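Local coordinates for protein alcohol dehydrogenase (Thermus thermophilus, PDB 2EIH) that binds zinc and probably works as an NAD-dependent alcohol dehydrogenase, oxidising or reducing its substrates with a nicotinamide cofactor, at residues R33-A38 with S66-A71. Residues are numbered along the deposited sequence; the frame is centred on the assembly and turned at random.
Sequences RLKAAA and SGVVDA
Arg33 and Val68 face each other as an antiparallel hydrogen-bonded pair: Arg33 N donates to Val68 O at 2.8 Å, and Val68 N returns a bond to Arg33 O at 2.9 Å. Further along, Ser66 N reaches Ala36 O at 3.0 Å, while Ser66 O takes Lys35 N at 2.8 Å in its carbonyl plane and a weak second bond from Ala36 N. Lys35 and Ala36 thus share Ser66 as their partner, a classic beta bulge in strand 29-38, where the chain turns a corner within the GroES-like domain of this dehydrogenase family. Leu34 and Gly67 form the non-hydrogen-bonded pair between, close enough for a CH-O contact of 3.2 Å from Gly67 CA to Arg33 O.

Of the side chains, Leu34, with CG turned beside its backbone N (chi1 -66°), brings CD2 to 3.6 Å from Ser66 O, and the methyl of Ala36 lies beside Ser66 OG, a hydroxyl hydrogen-bonded to Phe141 O at helix 141-146. Arg33 and Asp70 cross nearly at right angles, their guanidinium and carboxylate planes 78° apart, without a direct salt bridge. A water accepts from Arg33 NE at 2.7 Å and donates only weakly to Asp70 OD1, whereas Asp70 OD2 forms a salt bridge with Arg31.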
loop_
_atom_site.group_PDB
_atom_site.type_symbol
_atom_site.label_atom_id
_atom_site.label_comp_id
_atom_site.label_asym_id
_atom_site.label_seq_id
_atom_site.Cartn_x
_atom_site.Cartn_y
_atom_site.Cartn_z
ATOM N N ARG A 33 -18.352 -35.906 -1.775
ATOM C CA ARG A 33 -19.215 -36.651 -0.878
ATOM C C ARG A 33 -18.932 -35.968 0.457
ATOM O O ARG A 33 -17.825 -36.076 0.997
ATOM C CB ARG A 33 -18.800 -38.112 -0.838
ATOM C CG ARG A 33 -19.792 -39.020 -0.147
ATOM C CD ARG A 33 -19.422 -40.467 -0.393
ATOM N NE ARG A 33 -18.203 -40.860 0.316
ATOM C CZ ARG A 33 -18.149 -41.049 1.632
ATOM N NH1 ARG A 33 -19.246 -40.878 2.373
ATOM N NH2 ARG A 33 -17.015 -41.413 2.212
ATOM N N LEU A 34 -19.923 -35.237 0.963
ATOM C CA LEU A 34 -19.796 -34.483 2.214
ATOM C C LEU A 34 -19.741 -35.319 3.495
ATOM O O LEU A 34 -20.346 -36.382 3.592
ATOM C CB LEU A 34 -20.946 -33.476 2.312
ATOM C CG LEU A 34 -20.907 -32.374 1.247
ATOM C CD1 LEU A 34 -22.278 -31.757 1.045
ATOM C CD2 LEU A 34 -19.890 -31.327 1.652
ATOM N N LYS A 35 -19.004 -34.812 4.475
ATOM C CA LYS A 35 -18.855 -35.466 5.763
ATOM C C LYS A 35 -19.420 -34.557 6.852
ATOM O O LYS A 35 -19.987 -35.010 7.849
ATOM C CB LYS A 35 -17.371 -35.754 6.049
ATOM C CG LYS A 35 -16.762 -36.960 5.305
ATOM C CD LYS A 35 -17.581 -38.227 5.533
ATOM C CE LYS A 35 -16.871 -39.509 5.080
ATOM N NZ LYS A 35 -15.921 -40.066 6.093
ATOM N N ALA A 36 -19.261 -33.261 6.641
ATOM C CA ALA A 36 -19.738 -32.282 7.586
ATOM C C ALA A 36 -20.095 -30.990 6.872
ATOM O O ALA A 36 -19.437 -30.594 5.907
ATOM C CB ALA A 36 -18.664 -32.018 8.642
ATOM N N ALA A 37 -21.162 -30.350 7.331
ATOM C CA ALA A 37 -21.586 -29.076 6.774
ATOM C C ALA A 37 -21.694 -28.159 7.976
ATOM O O ALA A 37 -22.392 -28.469 8.948
ATOM C CB ALA A 37 -22.928 -29.208 6.092
ATOM N N ALA A 38 -20.981 -27.044 7.916
ATOM C CA ALA A 38 -20.998 -26.086 9.004
ATOM C C ALA A 38 -22.123 -25.107 8.761
ATOM O O ALA A 38 -22.408 -24.747 7.621
ATOM C CB ALA A 38 -19.662 -25.347 9.085
ATOM N N SER A 66 -17.030 -30.041 4.210
ATOM C CA SER A 66 -15.798 -30.788 4.029
ATOM C C SER A 66 -16.215 -32.180 3.640
ATOM O O SER A 66 -17.328 -32.593 3.922
ATOM C CB SER A 66 -14.962 -30.811 5.314
ATOM O OG SER A 66 -15.650 -31.445 6.361
ATOM N N GLY A 67 -15.327 -32.902 2.978
ATOM C CA GLY A 67 -15.670 -34.242 2.583
ATOM C C GLY A 67 -14.568 -34.884 1.781
ATOM O O GLY A 67 -13.407 -34.471 1.841
ATOM N N VAL A 68 -14.956 -35.898 1.015
ATOM C CA VAL A 68 -14.039 -36.659 0.192
ATOM C C VAL A 68 -14.463 -36.578 -1.261
ATOM O O VAL A 68 -15.656 -36.593 -1.556
ATOM C CB VAL A 68 -14.040 -38.140 0.621
ATOM C CG1 VAL A 68 -13.007 -38.909 -0.170
ATOM C CG2 VAL A 68 -13.771 -38.249 2.126
ATOM N N VAL A 69 -13.496 -36.487 -2.168
ATOM C CA VAL A 69 -13.816 -36.422 -3.594
ATOM C C VAL A 69 -14.539 -37.698 -4.013
ATOM O O VAL A 69 -14.047 -38.805 -3.775
ATOM C CB VAL A 69 -12.559 -36.299 -4.472
ATOM C CG1 VAL A 69 -12.958 -36.371 -5.944
ATOM C CG2 VAL A 69 -11.834 -34.999 -4.178
ATOM N N ASP A 70 -15.705 -37.551 -4.636
ATOM C CA ASP A 70 -16.464 -38.715 -5.072
ATOM C C ASP A 70 -16.198 -39.011 -6.536
ATOM O O ASP A 70 -15.803 -40.115 -6.897
ATOM C CB ASP A 70 -17.959 -38.495 -4.878
ATOM C CG ASP A 70 -18.767 -39.731 -5.208
ATOM O OD1 ASP A 70 -18.625 -40.752 -4.495
ATOM O OD2 ASP A 70 -19.540 -39.683 -6.187
ATOM N N ALA A 71 -16.416 -38.013 -7.376
ATOM C CA ALA A 71 -16.210 -38.170 -8.802
ATOM C C ALA A 71 -15.827 -36.818 -9.365
ATOM O O ALA A 71 -16.185 -35.781 -8.801
ATOM C CB ALA A 71 -17.486 -38.681 -9.466
HETATM O O HOH W 1 -16.767 -41.667 -1.780
#